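Cellulase (PDB 5I2U) probably hydrolyses the beta-1,4-glucosidic bonds of cellulose as a salt-tolerant endoglucanase of glycoside hydrolase family 5, built on a TIM barrel. Local coordinates at residues A[151-165]-A[187-200]. Sequence-based numbering, arbitrary orientation.
Sequences GEYPNVIYEIWNEPD and DPDNIILVGSPHWD. With MG (magnesium ion), chain H.
Y158 reaches D187 with its hydroxyl, OH lying 2.5 Å from D187 OD2. The phenol donates to the anti lone pair of that oxygen, which sits at the ring edge with the carboxylate plane turned 81° from the ring. With CG beside its own backbone N (chi1 -50°), the ring runs back toward the start of the contact, with CE2 3.9 Å from N190 CB. The other oxygen of D187, OD1, binds a magnesium ion together with G151 O, D189 OD1, N190 OD1 and two waters, so Y158 stands in the second shell and probably helps to orient this metal ligand. A phenylalanine here would probably keep much of the packing but leave D187 OD2 without its hydroxyl donor, making the carboxylate freer to turn. The amide of N190 is fixed at both ends: OD1 on the metal, ND2 donating to Y153 O and V156 O at 2.8 and 2.9 Å, both nearly in the amide plane.

Beyond the metal, strands 156-159 and 192-194 pair in parallel, Y158 N donating to I191 O and L193 N to Y158 O. L193 CG packs against I157 CG2 at 3.6 Å, while on the Y158 face I160 CG2 meets I192 CG2.

At the far end W199 crosses E163 at about a right angle, E163 OE1 lying at the indole edge 3.3 Å from CD1; E163 OE2 bonds H222 and, weakly, a glycerol. D165 CB rests against the indole near NE1, and water 3 links D165 OD2 to that nitrogen.

These are adjacent strands of the eight-stranded barrel, joined by helix 169-186 in a right-handed beta-alpha-beta crossover. Y158 and I160 pack on that helix, whereas strands 124-130 and 217-224 flank the pair.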
loop_
_atom_site.group_PDB
_atom_site.type_symbol
_atom_site.label_atom_id
_atom_site.label_comp_id
_atom_site.label_asym_id
_atom_site.label_seq_id
_atom_site.Cartn_x
_atom_site.Cartn_y
_atom_site.Cartn_z
ATOM N N GLY A 151 9.769 6.138 -13.227
ATOM C CA GLY A 151 9.288 7.427 -12.712
ATOM C C GLY A 151 8.481 8.301 -13.664
ATOM O O GLY A 151 7.802 9.229 -13.220
ATOM N N GLU A 152 8.530 7.997 -14.965
ATOM C CA GLU A 152 7.715 8.719 -15.957
ATOM C C GLU A 152 6.301 8.156 -16.087
ATOM O O GLU A 152 5.419 8.845 -16.600
ATOM C CB GLU A 152 8.407 8.734 -17.329
ATOM C CG GLU A 152 9.610 9.669 -17.376
ATOM C CD GLU A 152 9.326 10.985 -18.071
ATOM O OE1 GLU A 152 8.229 11.570 -17.865
ATOM O OE2 GLU A 152 10.211 11.453 -18.816
ATOM N N TYR A 153 6.084 6.918 -15.631
ATOM C CA TYR A 153 4.757 6.307 -15.656
ATOM C C TYR A 153 3.908 6.875 -14.542
ATOM O O TYR A 153 4.337 6.880 -13.372
ATOM C CB TYR A 153 4.850 4.795 -15.513
ATOM C CG TYR A 153 5.558 4.172 -16.682
ATOM C CD1 TYR A 153 4.893 3.967 -17.888
ATOM C CD2 TYR A 153 6.904 3.817 -16.596
ATOM C CE1 TYR A 153 5.535 3.407 -18.978
ATOM C CE2 TYR A 153 7.565 3.262 -17.682
ATOM C CZ TYR A 153 6.871 3.057 -18.872
ATOM O OH TYR A 153 7.501 2.512 -19.961
ATOM N N PRO A 154 2.688 7.336 -14.874
ATOM C CA PRO A 154 1.793 7.850 -13.821
ATOM C C PRO A 154 1.257 6.771 -12.873
ATOM O O PRO A 154 0.810 7.094 -11.754
ATOM C CB PRO A 154 0.657 8.500 -14.621
ATOM C CG PRO A 154 0.608 7.705 -15.877
ATOM C CD PRO A 154 2.022 7.313 -16.192
ATOM N N ASN A 155 1.335 5.511 -13.287
ATOM C CA ASN A 155 0.886 4.371 -12.447
ATOM C C ASN A 155 1.604 4.215 -11.116
ATOM O O ASN A 155 1.029 3.699 -10.161
ATOM C CB ASN A 155 1.067 3.043 -13.171
ATOM C CG ASN A 155 0.547 3.070 -14.583
ATOM O OD1 ASN A 155 0.960 3.918 -15.372
ATOM N ND2 ASN A 155 -0.319 2.128 -14.927
ATOM N N VAL A 156 2.856 4.660 -11.055
ATOM C CA VAL A 156 3.767 4.234 -10.003
ATOM C C VAL A 156 3.699 5.143 -8.790
ATOM O O VAL A 156 3.844 6.355 -8.916
ATOM C CB VAL A 156 5.191 4.141 -10.563
ATOM C CG1 VAL A 156 6.209 3.863 -9.472
ATOM C CG2 VAL A 156 5.224 3.055 -11.640
ATOM N N ILE A 157 3.443 4.525 -7.634
ATOM C CA ILE A 157 3.518 5.156 -6.317
ATOM C C ILE A 157 4.626 4.447 -5.529
ATOM O O ILE A 157 4.730 3.221 -5.570
ATOM C CB ILE A 157 2.169 5.019 -5.560
ATOM C CG1 ILE A 157 1.048 5.693 -6.347
ATOM C CG2 ILE A 157 2.252 5.587 -4.140
ATOM C CD1 ILE A 157 -0.339 5.398 -5.832
ATOM N N TYR A 158 5.435 5.209 -4.805
ATOM C CA TYR A 158 6.505 4.659 -3.955
ATOM C C TYR A 158 6.061 4.644 -2.505
ATOM O O TYR A 158 5.454 5.617 -2.029
ATOM C CB TYR A 158 7.764 5.525 -4.063
ATOM C CG TYR A 158 8.191 5.808 -5.487
ATOM C CD1 TYR A 158 8.787 4.818 -6.271
ATOM C CD2 TYR A 158 7.990 7.067 -6.052
ATOM C CE1 TYR A 158 9.178 5.080 -7.584
ATOM C CE2 TYR A 158 8.381 7.346 -7.352
ATOM C CZ TYR A 158 8.975 6.356 -8.122
ATOM O OH TYR A 158 9.353 6.638 -9.414
ATOM N N GLU A 159 6.352 3.552 -1.800
ATOM C CA GLU A 159 6.096 3.484 -0.372
ATOM C C GLU A 159 7.403 3.110 0.311
ATOM O O GLU A 159 7.844 1.967 0.264
ATOM C CB GLU A 159 5.000 2.489 -0.058
ATOM C CG GLU A 159 4.608 2.504 1.410
ATOM C CD GLU A 159 3.535 1.505 1.747
ATOM O OE1 GLU A 159 3.020 0.858 0.814
ATOM O OE2 GLU A 159 3.204 1.380 2.950
ATOM N N ILE A 160 8.004 4.090 0.961
ATOM C CA ILE A 160 9.432 4.034 1.266
ATOM C C ILE A 160 9.819 3.224 2.509
ATOM O O ILE A 160 10.980 2.848 2.659
ATOM C CB ILE A 160 10.064 5.455 1.296
ATOM C CG1 ILE A 160 9.492 6.332 2.413
ATOM C CG2 ILE A 160 9.853 6.132 -0.046
ATOM C CD1 ILE A 160 10.296 7.588 2.641
ATOM N N TRP A 161 8.859 2.951 3.387
ATOM C CA TRP A 161 9.135 2.170 4.588
ATOM C C TRP A 161 7.816 1.652 5.144
ATOM O O TRP A 161 7.089 2.391 5.830
ATOM C CB TRP A 161 9.860 3.037 5.621
ATOM C CG TRP A 161 10.373 2.313 6.819
ATOM C CD1 TRP A 161 10.108 1.023 7.197
ATOM C CD2 TRP A 161 11.220 2.857 7.827
ATOM N NE1 TRP A 161 10.742 0.733 8.372
ATOM C CE2 TRP A 161 11.436 1.839 8.787
ATOM C CE3 TRP A 161 11.819 4.108 8.016
ATOM C CZ2 TRP A 161 12.244 2.027 9.917
ATOM C CZ3 TRP A 161 12.617 4.302 9.148
ATOM C CH2 TRP A 161 12.820 3.264 10.084
ATOM N N ASN A 162 7.523 0.385 4.840
ATOM C CA ASN A 162 6.230 -0.225 5.163
ATOM C C ASN A 162 5.710 0.119 6.558
ATOM O O ASN A 162 4.726 0.835 6.700
ATOM C CB ASN A 162 6.315 -1.738 5.012
ATOM C CG ASN A 162 5.103 -2.464 5.597
ATOM O OD1 ASN A 162 3.967 -2.049 5.393
ATOM N ND2 ASN A 162 5.347 -3.513 6.337
ATOM N N GLU A 163 6.389 -0.394 7.575
ATOM C CA GLU A 163 5.917 -0.289 8.941
ATOM C C GLU A 163 7.114 -0.144 9.859
ATOM O O GLU A 163 7.637 -1.136 10.362
ATOM C CB GLU A 163 5.092 -1.528 9.322
ATOM C CG GLU A 163 3.625 -1.450 8.941
ATOM C CD GLU A 163 2.808 -2.631 9.435
ATOM O OE1 GLU A 163 3.358 -3.613 9.952
ATOM O OE2 GLU A 163 1.582 -2.586 9.278
ATOM N N PRO A 164 7.573 1.101 10.059
ATOM C CA PRO A 164 8.521 1.329 11.130
ATOM C C PRO A 164 7.852 0.947 12.458
ATOM O O PRO A 164 6.698 1.332 12.685
ATOM C CB PRO A 164 8.803 2.835 11.061
ATOM C CG PRO A 164 8.204 3.329 9.787
ATOM C CD PRO A 164 7.173 2.336 9.366
ATOM N N ASP A 165 8.542 0.155 13.281
ATOM C CA ASP A 165 8.008 -0.252 14.593
ATOM C C ASP A 165 8.546 0.647 15.735
ATOM O O ASP A 165 7.946 1.690 16.021
ATOM C CB ASP A 165 8.158 -1.774 14.884
ATOM C CG ASP A 165 9.537 -2.348 14.525
ATOM O OD1 ASP A 165 10.546 -1.595 14.512
ATOM O OD2 ASP A 165 9.603 -3.568 14.270
ATOM N N ASP A 187 12.555 11.551 -10.140
ATOM C CA ASP A 187 11.112 11.540 -10.356
ATOM C C ASP A 187 10.488 12.678 -9.540
ATOM O O ASP A 187 10.156 12.491 -8.355
ATOM C CB ASP A 187 10.539 10.183 -9.941
ATOM C CG ASP A 187 9.074 10.025 -10.301
ATOM O OD1 ASP A 187 8.458 10.968 -10.852
ATOM O OD2 ASP A 187 8.527 8.930 -10.065
ATOM N N PRO A 188 10.336 13.863 -10.163
ATOM C CA PRO A 188 9.905 15.022 -9.384
ATOM C C PRO A 188 8.432 15.009 -8.964
ATOM O O PRO A 188 8.102 15.671 -7.979
ATOM C CB PRO A 188 10.194 16.214 -10.302
ATOM C CG PRO A 188 10.297 15.652 -11.680
ATOM C CD PRO A 188 10.478 14.165 -11.598
ATOM N N ASP A 189 7.578 14.247 -9.657
ATOM C CA ASP A 189 6.109 14.383 -9.479
ATOM C C ASP A 189 5.327 13.212 -8.839
ATOM O O ASP A 189 4.266 13.469 -8.240
ATOM C CB ASP A 189 5.446 14.751 -10.818
ATOM C CG ASP A 189 5.647 13.697 -11.877
ATOM O OD1 ASP A 189 6.601 12.901 -11.762
ATOM O OD2 ASP A 189 4.872 13.663 -12.842
ATOM N N ASN A 190 5.809 11.965 -8.959
ATOM C CA ASN A 190 5.018 10.801 -8.531
ATOM C C ASN A 190 4.855 10.738 -7.020
ATOM O O ASN A 190 5.683 11.266 -6.271
ATOM C CB ASN A 190 5.601 9.476 -9.034
ATOM C CG ASN A 190 5.445 9.291 -10.528
ATOM O OD1 ASN A 190 5.692 10.207 -11.293
ATOM N ND2 ASN A 190 5.014 8.114 -10.945
ATOM N N ILE A 191 3.789 10.077 -6.582
ATOM C CA ILE A 191 3.427 10.068 -5.162
ATOM C C ILE A 191 4.428 9.219 -4.382
ATOM O O ILE A 191 4.860 8.171 -4.866
ATOM C CB ILE A 191 2.002 9.505 -4.879
ATOM C CG1 ILE A 191 0.921 10.139 -5.779
ATOM C CG2 ILE A 191 1.639 9.696 -3.400
ATOM C CD1 ILE A 191 0.762 11.647 -5.665
ATOM N N ILE A 192 4.794 9.705 -3.191
ATOM C CA ILE A 192 5.627 8.978 -2.247
ATOM C C ILE A 192 4.845 8.845 -0.960
ATOM O O ILE A 192 4.427 9.857 -0.389
ATOM C CB ILE A 192 6.946 9.705 -1.921
ATOM C CG1 ILE A 192 7.778 9.935 -3.194
ATOM C CG2 ILE A 192 7.742 8.875 -0.915
ATOM C CD1 ILE A 192 8.948 10.896 -3.030
ATOM N N LEU A 193 4.667 7.608 -0.495
ATOM C CA LEU A 193 3.948 7.359 0.732
ATOM C C LEU A 193 4.945 7.156 1.854
ATOM O O LEU A 193 5.901 6.397 1.702
ATOM C CB LEU A 193 3.066 6.133 0.568
ATOM C CG LEU A 193 2.096 6.105 -0.618
ATOM C CD1 LEU A 193 1.236 4.855 -0.483
ATOM C CD2 LEU A 193 1.207 7.336 -0.707
ATOM N N VAL A 194 4.703 7.809 2.989
ATOM C CA VAL A 194 5.666 7.865 4.100
ATOM C C VAL A 194 5.109 7.191 5.344
ATOM O O VAL A 194 4.080 7.593 5.864
ATOM C CB VAL A 194 6.029 9.327 4.438
ATOM C CG1 VAL A 194 6.934 9.410 5.672
ATOM C CG2 VAL A 194 6.697 9.977 3.240
ATOM N N GLY A 195 5.819 6.181 5.822
ATOM C CA GLY A 195 5.446 5.455 7.008
ATOM C C GLY A 195 5.806 6.217 8.261
ATOM O O GLY A 195 6.581 7.171 8.214
ATOM N N SER A 196 5.239 5.777 9.381
ATOM C CA SER A 196 5.510 6.365 10.684
ATOM C C SER A 196 5.572 5.269 11.757
ATOM O O SER A 196 5.117 4.138 11.513
ATOM C CB SER A 196 4.459 7.429 11.023
ATOM O OG SER A 196 3.162 6.887 11.081
ATOM N N PRO A 197 6.145 5.592 12.941
ATOM C CA PRO A 197 6.378 4.533 13.932
ATOM C C PRO A 197 5.112 3.896 14.495
ATOM O O PRO A 197 4.006 4.438 14.344
ATOM C CB PRO A 197 7.181 5.237 15.043
ATOM C CG PRO A 197 7.670 6.507 14.449
ATOM C CD PRO A 197 6.661 6.890 13.412
ATOM N N HIS A 198 5.304 2.740 15.120
ATOM C CA HIS A 198 4.222 1.890 15.605
ATOM C C HIS A 198 3.282 1.485 14.472
ATOM O O HIS A 198 2.068 1.639 14.565
ATOM C CB HIS A 198 3.489 2.537 16.795
ATOM C CG HIS A 198 4.337 2.642 18.021
ATOM N ND1 HIS A 198 4.901 3.826 18.441
ATOM C CD2 HIS A 198 4.745 1.698 18.903
ATOM C CE1 HIS A 198 5.610 3.610 19.534
ATOM N NE2 HIS A 198 5.529 2.327 19.838
ATOM N N TRP A 199 3.875 0.949 13.406
ATOM C CA TRP A 199 3.142 0.349 12.287
ATOM C C TRP A 199 2.219 1.355 11.620
ATOM O O TRP A 199 1.053 1.072 11.363
ATOM C CB TRP A 199 2.409 -0.919 12.775
ATOM C CG TRP A 199 3.359 -1.813 13.513
ATOM C CD1 TRP A 199 4.291 -2.644 12.958
ATOM C CD2 TRP A 199 3.534 -1.907 14.938
ATOM N NE1 TRP A 199 5.001 -3.284 13.942
ATOM C CE2 TRP A 199 4.559 -2.850 15.168
ATOM C CE3 TRP A 199 2.908 -1.305 16.039
ATOM C CZ2 TRP A 199 4.980 -3.206 16.456
ATOM C CZ3 TRP A 199 3.319 -1.656 17.324
ATOM C CH2 TRP A 199 4.352 -2.603 17.522
ATOM N N ASP A 200 2.767 2.537 11.346
ATOM C CA ASP A 200 2.015 3.661 10.782
ATOM C C ASP A 200 0.771 4.027 11.619
ATOM O O ASP A 200 -0.316 4.228 11.068
ATOM C CB ASP A 200 1.643 3.403 9.322
ATOM C CG ASP A 200 2.788 2.798 8.527
ATOM O OD1 ASP A 200 3.898 3.379 8.538
ATOM O OD2 ASP A 200 2.575 1.738 7.894
HETATM MG MG MG H . 7.169 11.161 -12.448
HETATM O O HOH W 1 2.249 8.607 -8.296
HETATM O O HOH W 2 6.561 4.571 3.972
HETATM O O HOH W 3 7.166 -5.212 13.851
HETATM O O HOH W 4 5.856 11.557 -13.973
HETATM O O HOH W 5 8.821 11.711 -14.086
#